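Local atomic coordinates of penicillin-binding protein (Bacillus halodurans, PDB entry 3TG9), a protein that probably reacts with penicillin and related beta-lactams at an active-site serine, as a membrane-associated member of the beta-lactamase family. Residues G18-K23 against A325-L330; A199-G204 against G229-A234; L259-H264 against G282-Y287. All coordinates share one frame; numbering follows the deposited sequence.

Overall arrangement
Interaction 1 sets the C-terminal helix 320-330 on strand 18-24, and interactions 2 and 3 lie in the sequence between its segments. Interaction 2, with its centre about 18 Å from that of interaction 1, meets the other side of the same strand, Thr19 CG2 lying 3.7 Å from Ala234 CB. Interaction 3 is about 21 Å from interaction 1, centre to centre, and shares its large sheet; a salt bridge of 3.1 Å from Glu328 OE1 to Lys286 NZ links them. Interactions 2 and 3 do not touch, their nearest atoms being about 13 Å apart. Strand 231-232 of interaction 2 pairs with strand 51-52, which leads to Ser55, the probable nucleophile of an SxxK motif.

Interaction 1: G18-K23 against A325-L330; sequences GTALMK and AAIEAL
Met22 and Ile327 meet with no flat side chain taking part; the one flat group touched is the peptide between Ile327 and Glu328, where Ile327 O lies 3.4 Å from Met22 CE. The methyl comes to this oxygen obliquely, well out of the peptide plane, neither squarely over the face nor at the edge. The rest is aliphatic, and Ile327 uses both branches. A chi1 of -64° puts CG1 beside the backbone N and leaves CG2 anti to it, against methionine: Ile327 CG2 is 4.0 Å from Met22 CB and 3.4 Å from Met22 CE, the latter tighter than usual van der Waals contact. The other branch, extended through CG1, carries Ile327 CD1 along the strand to within 4.0 Å of Ala20 CB. A beta-branched residue suits this place because one side chain can cover two strand residues, and the methyl of Ala20 is enough to meet the end of Ile327.

Met22 and Ile327 slide past one another in opposite directions. The methionine chain bends at its last torsion (chi3 -88°), which brings CE against Leu330, whose CB is 3.6 Å from Met22 CE. Its flexible thioether follows both residues. Ala20 and Met22 point the same way because strand residues alternate, and the helix segment runs nearly parallel to the strand, 17° between their directions and 9.9 Å between axes.

On this face of the sheet the N-terminal helix 7-13 adds Leu7 and Ile10 against Ile327 and Met11 against Ala20, so the first and last helices pack here together, as in serine beta-lactamases and related penicillin-binding proteins. Leu21, turned to the other face, packs on Ala234 and Met238 of helix 234-245, which leaves strand 18-24 sandwiched between helices, with strands 30-34 and 308-314 as its hydrogen-bonded neighbours.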
loop_
_atom_site.group_PDB
_atom_site.type_symbol
_atom_site.label_atom_id
_atom_site.label_comp_id
_atom_site.label_asym_id
_atom_site.label_seq_id
_atom_site.Cartn_x
_atom_site.Cartn_y
_atom_site.Cartn_z
ATOM N N GLY B 18 0.529 20.482 1.128
ATOM C CA GLY B 18 -0.664 20.175 1.885
ATOM C C GLY B 18 -1.688 21.280 1.712
ATOM O O GLY B 18 -1.725 21.943 0.672
ATOM N N THR B 19 -2.515 21.471 2.736
ATOM C CA THR B 19 -3.523 22.524 2.754
ATOM C C THR B 19 -3.562 23.218 4.120
ATOM O O THR B 19 -3.743 22.565 5.154
ATOM C CB THR B 19 -4.911 21.965 2.448
ATOM O OG1 THR B 19 -4.937 21.473 1.100
ATOM C CG2 THR B 19 -5.980 23.047 2.623
ATOM N N ALA B 20 -3.382 24.537 4.118
ATOM C CA ALA B 20 -3.510 25.335 5.338
ATOM C C ALA B 20 -4.800 26.146 5.334
ATOM O O ALA B 20 -5.314 26.498 4.273
ATOM C CB ALA B 20 -2.305 26.252 5.508
ATOM N N LEU B 21 -5.324 26.433 6.521
ATOM C CA LEU B 21 -6.537 27.230 6.666
ATOM C C LEU B 21 -6.419 28.191 7.854
ATOM O O LEU B 21 -5.816 27.860 8.881
ATOM C CB LEU B 21 -7.762 26.322 6.828
ATOM C CG LEU B 21 -9.119 26.929 7.194
ATOM C CD1 LEU B 21 -10.236 26.001 6.794
ATOM C CD2 LEU B 21 -9.213 27.224 8.678
ATOM N N MET B 22 -6.993 29.382 7.707
ATOM C CA MET B 22 -7.071 30.344 8.815
ATOM C C MET B 22 -8.415 31.051 8.831
ATOM O O MET B 22 -8.864 31.561 7.811
ATOM C CB MET B 22 -5.975 31.396 8.718
ATOM C CG MET B 22 -6.416 32.729 9.280
ATOM S SD MET B 22 -5.317 34.080 8.838
ATOM C CE MET B 22 -4.135 34.000 10.174
ATOM N N LYS B 23 -9.058 31.078 9.987
ATOM C CA LYS B 23 -10.335 31.758 10.108
ATOM C C LYS B 23 -10.347 32.690 11.317
ATOM O O LYS B 23 -9.984 32.283 12.425
ATOM C CB LYS B 23 -11.476 30.751 10.195
ATOM C CG LYS B 23 -12.716 31.293 10.864
ATOM C CD LYS B 23 -13.968 30.616 10.350
ATOM C CE LYS B 23 -15.181 31.084 11.114
ATOM N NZ LYS B 23 -16.320 31.371 10.211
ATOM N N ALA B 325 3.264 28.512 12.875
ATOM C CA ALA B 325 3.829 29.683 13.537
ATOM C C ALA B 325 3.692 30.931 12.660
ATOM O O ALA B 325 3.308 31.996 13.140
ATOM C CB ALA B 325 5.287 29.438 13.898
ATOM N N ALA B 326 3.999 30.787 11.372
ATOM C CA ALA B 326 3.887 31.890 10.419
ATOM C C ALA B 326 2.480 32.454 10.381
ATOM O O ALA B 326 2.294 33.658 10.206
ATOM C CB ALA B 326 4.309 31.448 9.034
ATOM N N ILE B 327 1.494 31.581 10.557
ATOM C CA ILE B 327 0.095 31.976 10.454
ATOM C C ILE B 327 -0.423 32.604 11.743
ATOM O O ILE B 327 -1.160 33.588 11.702
ATOM C CB ILE B 327 -0.821 30.781 10.109
ATOM C CG1 ILE B 327 -0.499 30.217 8.719
ATOM C CG2 ILE B 327 -2.280 31.192 10.195
ATOM C CD1 ILE B 327 -1.393 29.030 8.309
ATOM N N GLU B 328 -0.067 32.031 12.887
ATOM C CA GLU B 328 -0.585 32.550 14.141
ATOM C C GLU B 328 0.032 33.917 14.430
ATOM O O GLU B 328 -0.532 34.720 15.179
ATOM C CB GLU B 328 -0.397 31.555 15.291
ATOM C CG GLU B 328 1.027 31.158 15.578
ATOM C CD GLU B 328 1.116 30.203 16.761
ATOM O OE1 GLU B 328 0.128 29.488 17.042
ATOM O OE2 GLU B 328 2.177 30.166 17.414
ATOM N N ALA B 329 1.185 34.171 13.815
ATOM C CA ALA B 329 1.797 35.490 13.819
ATOM C C ALA B 329 0.863 36.516 13.189
ATOM O O ALA B 329 0.610 37.578 13.773
ATOM C CB ALA B 329 3.116 35.453 13.056
ATOM N N LEU B 330 0.354 36.190 12.001
ATOM C CA LEU B 330 -0.627 37.026 11.308
ATOM C C LEU B 330 -1.709 37.543 12.256
ATOM O O LEU B 330 -2.155 38.683 12.145
ATOM C CB LEU B 330 -1.271 36.249 10.160
ATOM C CG LEU B 330 -0.659 36.371 8.759
ATOM C CD1 LEU B 330 0.865 36.365 8.785
ATOM C CD2 LEU B 330 -1.202 35.267 7.863
#

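Interaction 2: A199-G204 against G229-A234; sequences AKTALG and GAYVTA
Two side-chain torsions bring Thr201 and Tyr231 together. In Thr201 a chi1 of -51° sets CG2 anti to the backbone N and presents this methyl to the tyrosine, while OG1 stays beside the N and hydrogen-bonds to Pro198 O, within its own loop. Tyr231 has CG beside its backbone N and anti to its carbonyl carbon (chi1 -71°), which sends the ring out from strand 231-232 to the loop.

The two side chains cross at about a right angle. The methyl arrives obliquely at one flank of the ring, with Thr201 CG2 3.6 Å from Tyr231 CE1 and 3.7 Å from Tyr231 CD1. Threonine fits well here, since one branch serves the loop's own polar bonding and the other gives a carbon surface to the aromatic ring.

The phenol end is joined to the loop through a water. It lies in the plane of the ring at its edge, donates to Ala202 O at 2.8 Å, and is hydrogen-bonded to Tyr231 OH at 2.7 Å. Ala202 O also sits near the ring plane, 4.4 Å from Tyr231 CE1. The water thus spans the distance between two polar groups in a buried contact, and tyrosine combines the apolar surface and the hydroxyl this requires. The Phe192 ring meets that of Tyr231 with the planes about 30° apart, and the Tyr231 side chain also touches Phe194.

Beyond the ring, Thr233 is the N-cap of helix 234-245, its OG1 accepting from Asp236 N. Strand 231-232 pairs antiparallel with strand 51-52, and Gly229 and Ala230 extend the backbone bonding to Ala54 and Ile53, close in sequence to the probable nucleophile Ser55. A short two-stranded sheet leading toward an SxxK serine is consistent with the penicillin-recognising serine enzyme fold.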
loop_
_atom_site.group_PDB
_atom_site.type_symbol
_atom_site.label_atom_id
_atom_site.label_comp_id
_atom_site.label_asym_id
_atom_site.label_seq_id
_atom_site.Cartn_x
_atom_site.Cartn_y
_atom_site.Cartn_z
ATOM N N ALA B 199 -11.669 8.869 -3.286
ATOM C CA ALA B 199 -11.182 9.972 -4.105
ATOM C C ALA B 199 -10.793 11.158 -3.238
ATOM O O ALA B 199 -11.233 11.274 -2.095
ATOM C CB ALA B 199 -12.253 10.392 -5.104
ATOM N N LYS B 200 -9.979 12.049 -3.792
ATOM C CA LYS B 200 -9.641 13.291 -3.110
ATOM C C LYS B 200 -9.025 13.020 -1.740
ATOM O O LYS B 200 -9.425 13.593 -0.721
ATOM C CB LYS B 200 -10.864 14.210 -3.031
ATOM C CG LYS B 200 -11.260 14.776 -4.409
ATOM C CD LYS B 200 -12.293 15.904 -4.341
ATOM C CE LYS B 200 -13.714 15.411 -4.642
ATOM N NZ LYS B 200 -14.388 14.777 -3.467
ATOM N N THR B 201 -8.037 12.132 -1.752
ATOM C CA THR B 201 -7.285 11.757 -0.571
ATOM C C THR B 201 -5.814 11.800 -0.933
ATOM O O THR B 201 -5.407 11.271 -1.957
ATOM C CB THR B 201 -7.624 10.341 -0.098
ATOM O OG1 THR B 201 -9.045 10.200 0.015
ATOM C CG2 THR B 201 -6.988 10.073 1.254
ATOM N N ALA B 202 -5.014 12.451 -0.105
ATOM C CA ALA B 202 -3.604 12.586 -0.407
ATOM C C ALA B 202 -2.849 11.348 0.073
ATOM O O ALA B 202 -3.201 10.762 1.105
ATOM C CB ALA B 202 -3.042 13.861 0.241
ATOM N N LEU B 203 -1.838 10.947 -0.695
ATOM C CA LEU B 203 -0.902 9.912 -0.280
ATOM C C LEU B 203 0.170 10.571 0.583
ATOM O O LEU B 203 0.479 11.755 0.403
ATOM C CB LEU B 203 -0.268 9.204 -1.493
ATOM C CG LEU B 203 -1.110 8.112 -2.178
ATOM C CD1 LEU B 203 -2.450 8.661 -2.590
ATOM C CD2 LEU B 203 -0.408 7.505 -3.391
ATOM N N GLY B 204 0.725 9.805 1.520
ATOM C CA GLY B 204 1.726 10.319 2.431
ATOM C C GLY B 204 3.118 9.986 1.953
ATOM O O GLY B 204 3.443 8.821 1.751
ATOM N N GLY B 229 -4.394 8.732 12.987
ATOM C CA GLY B 229 -4.529 8.247 11.629
ATOM C C GLY B 229 -5.827 8.558 10.902
ATOM O O GLY B 229 -6.015 8.075 9.784
ATOM N N ALA B 230 -6.719 9.340 11.511
ATOM C CA ALA B 230 -7.957 9.718 10.824
ATOM C C ALA B 230 -7.677 10.722 9.708
ATOM O O ALA B 230 -6.612 11.347 9.677
ATOM C CB ALA B 230 -8.971 10.280 11.799
ATOM N N TYR B 231 -8.631 10.861 8.787
ATOM C CA TYR B 231 -8.499 11.777 7.655
ATOM C C TYR B 231 -9.529 12.894 7.749
ATOM O O TYR B 231 -10.671 12.651 8.119
ATOM C CB TYR B 231 -8.710 11.043 6.332
ATOM C CG TYR B 231 -7.597 10.083 5.914
ATOM C CD1 TYR B 231 -6.647 10.460 4.968
ATOM C CD2 TYR B 231 -7.515 8.799 6.442
ATOM C CE1 TYR B 231 -5.634 9.595 4.568
ATOM C CE2 TYR B 231 -6.492 7.909 6.039
ATOM C CZ TYR B 231 -5.563 8.320 5.101
ATOM O OH TYR B 231 -4.559 7.470 4.683
ATOM N N VAL B 232 -9.125 14.114 7.415
ATOM C CA VAL B 232 -10.061 15.220 7.302
ATOM C C VAL B 232 -9.566 16.148 6.214
ATOM O O VAL B 232 -8.428 16.021 5.759
ATOM C CB VAL B 232 -10.153 16.045 8.610
ATOM C CG1 VAL B 232 -10.592 15.171 9.778
ATOM C CG2 VAL B 232 -8.825 16.717 8.901
ATOM N N THR B 233 -10.432 17.072 5.802
ATOM C CA THR B 233 -10.031 18.226 5.008
ATOM C C THR B 233 -9.812 19.376 5.988
ATOM O O THR B 233 -10.339 19.344 7.101
ATOM C CB THR B 233 -11.146 18.652 4.044
ATOM O OG1 THR B 233 -12.315 18.986 4.800
ATOM C CG2 THR B 233 -11.483 17.529 3.061
ATOM N N ALA B 234 -9.047 20.387 5.579
ATOM C CA ALA B 234 -8.769 21.539 6.439
ATOM C C ALA B 234 -10.048 22.138 7.004
ATOM O O ALA B 234 -10.131 22.450 8.200
ATOM C CB ALA B 234 -7.982 22.602 5.675
HETATM O O HOH W 1 -2.959 8.463 2.705
#

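Interaction 3: L259-H264 against G282-Y287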
loop_
_atom_site.group_PDB
_atom_site.type_symbol
_atom_site.label_atom_id
_atom_site.label_comp_id
_atom_site.label_asym_id
_atom_site.label_seq_id
_atom_site.Cartn_x
_atom_site.Cartn_y
_atom_site.Cartn_z
ATOM N N LEU B 259 -11.563 20.898 28.116
ATOM C CA LEU B 259 -10.608 21.972 27.846
ATOM C C LEU B 259 -9.885 22.455 29.104
ATOM O O LEU B 259 -9.211 23.488 29.081
ATOM C CB LEU B 259 -11.317 23.158 27.187
ATOM C CG LEU B 259 -12.051 22.876 25.869
ATOM C CD1 LEU B 259 -13.039 23.986 25.547
ATOM C CD2 LEU B 259 -11.057 22.683 24.729
ATOM N N THR B 260 -10.030 21.721 30.202
ATOM C CA THR B 260 -9.393 22.115 31.457
ATOM C C THR B 260 -7.952 21.635 31.516
ATOM O O THR B 260 -7.676 20.475 31.237
ATOM C CB THR B 260 -10.141 21.544 32.670
ATOM O OG1 THR B 260 -11.418 22.174 32.779
ATOM C CG2 THR B 260 -9.362 21.791 33.951
ATOM N N PRO B 261 -7.021 22.530 31.880
ATOM C CA PRO B 261 -5.618 22.133 32.014
ATOM C C PRO B 261 -5.446 21.240 33.230
ATOM O O PRO B 261 -5.081 21.732 34.305
ATOM C CB PRO B 261 -4.892 23.465 32.230
ATOM C CG PRO B 261 -5.861 24.524 31.837
ATOM C CD PRO B 261 -7.216 23.966 32.125
ATOM N N HIS B 262 -5.713 19.947 33.059
ATOM C CA HIS B 262 -5.612 18.965 34.134
ATOM C C HIS B 262 -4.170 18.667 34.484
ATOM O O HIS B 262 -3.847 18.411 35.639
ATOM C CB HIS B 262 -6.294 17.654 33.737
ATOM C CG HIS B 262 -7.764 17.778 33.515
ATOM N ND1 HIS B 262 -8.328 17.779 32.261
ATOM C CD2 HIS B 262 -8.792 17.904 34.391
ATOM C CE1 HIS B 262 -9.640 17.907 32.367
ATOM N NE2 HIS B 262 -9.945 17.983 33.653
ATOM N N VAL B 263 -3.306 18.670 33.479
ATOM C CA VAL B 263 -1.905 18.343 33.694
ATOM C C VAL B 263 -1.056 19.509 33.238
ATOM O O VAL B 263 -1.368 20.154 32.232
ATOM C CB VAL B 263 -1.477 17.089 32.888
ATOM C CG1 VAL B 263 -0.032 16.717 33.201
ATOM C CG2 VAL B 263 -2.400 15.924 33.176
ATOM N N HIS B 264 0.004 19.793 33.985
ATOM C CA HIS B 264 1.025 20.710 33.521
ATOM C C HIS B 264 2.205 19.871 33.066
ATOM O O HIS B 264 2.740 19.091 33.851
ATOM C CB HIS B 264 1.443 21.662 34.637
ATOM C CG HIS B 264 2.468 22.669 34.219
ATOM N ND1 HIS B 264 3.143 23.466 35.120
ATOM C CD2 HIS B 264 2.943 23.002 32.993
ATOM C CE1 HIS B 264 3.979 24.255 34.465
ATOM N NE2 HIS B 264 3.878 23.991 33.175
ATOM N N GLY B 282 -0.878 33.730 32.964
ATOM C CA GLY B 282 -2.212 33.569 33.516
ATOM C C GLY B 282 -3.369 33.723 32.538
ATOM O O GLY B 282 -4.445 34.182 32.916
ATOM N N ALA B 283 -3.154 33.347 31.281
ATOM C CA ALA B 283 -4.225 33.329 30.296
ATOM C C ALA B 283 -3.956 32.270 29.216
ATOM O O ALA B 283 -2.826 32.107 28.757
ATOM C CB ALA B 283 -4.395 34.695 29.676
ATOM N N ILE B 284 -5.008 31.559 28.818
ATOM C CA ILE B 284 -4.905 30.538 27.783
ATOM C C ILE B 284 -4.886 31.158 26.392
ATOM O O ILE B 284 -5.843 31.805 25.983
ATOM C CB ILE B 284 -6.055 29.517 27.881
ATOM C CG1 ILE B 284 -5.868 28.643 29.125
ATOM C CG2 ILE B 284 -6.100 28.661 26.628
ATOM C CD1 ILE B 284 -7.090 27.843 29.511
ATOM N N SER B 285 -3.793 30.959 25.666
ATOM C CA SER B 285 -3.656 31.543 24.338
ATOM C C SER B 285 -4.178 30.625 23.226
ATOM O O SER B 285 -4.658 31.100 22.193
ATOM C CB SER B 285 -2.202 31.918 24.075
ATOM O OG SER B 285 -1.340 30.859 24.440
ATOM N N LYS B 286 -4.093 29.314 23.429
ATOM C CA LYS B 286 -4.639 28.396 22.431
ATOM C C LYS B 286 -4.880 26.984 22.925
ATOM O O LYS B 286 -4.228 26.506 23.854
ATOM C CB LYS B 286 -3.785 28.361 21.160
ATOM C CG LYS B 286 -2.451 27.660 21.288
ATOM C CD LYS B 286 -1.873 27.359 19.909
ATOM C CE LYS B 286 -0.374 27.155 19.976
ATOM N NZ LYS B 286 0.235 26.894 18.643
ATOM N N TYR B 287 -5.866 26.348 22.311
ATOM C CA TYR B 287 -6.040 24.918 22.426
ATOM C C TYR B 287 -5.545 24.354 21.104
ATOM O O TYR B 287 -5.865 24.887 20.043
ATOM C CB TYR B 287 -7.509 24.582 22.634
ATOM C CG TYR B 287 -8.122 25.290 23.814
ATOM C CD1 TYR B 287 -7.937 24.813 25.105
ATOM C CD2 TYR B 287 -8.890 26.436 23.639
ATOM C CE1 TYR B 287 -8.510 25.448 26.187
ATOM C CE2 TYR B 287 -9.456 27.087 24.717
ATOM C CZ TYR B 287 -9.261 26.589 25.990
ATOM O OH TYR B 287 -9.824 27.232 27.072
HETATM O O HOH W 2 -9.957 25.908 29.433
#
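The ring of Tyr287 is clasped between Leu259, from across the contact, and Ile284, from its own strand, although residues three apart on a regular strand point to opposite faces. A classic beta bulge, in which Ser285 and Lys286 both face Lys278, shifts the alternation so that Ile284 and Tyr287 share one side of the antiparallel sheet.

Leu259 is the residue on which helix 252-258 gives way to loop. Its CD2 lies over one ring face, 4.0 Å from the centroid of Tyr287 and 20° off the normal, a CH-pi contact offset toward the rim. Ile284 CG2 covers the opposite face, 3.8 Å above the plane. Leucine suits the place because its CB can also touch the ring, 3.8 Å from Tyr287 CE1, while the branched end reaches farther over it. The two side chains cross at about a right angle.

Pro261, the centre of an inverse gamma turn, adds an apolar ring edge to the cluster: its CG stands 4.2 Å from Ile284 CD1. From here the chain enters strand 263-266 at the sheet's end, and Trp241 and Met245 of helix 234-245 pack against Tyr287.

A water in the ring plane ties the two segments together, donating to Leu259 O at 2.6 Å and hydrogen-bonded to Tyr287 OH at 2.7 Å.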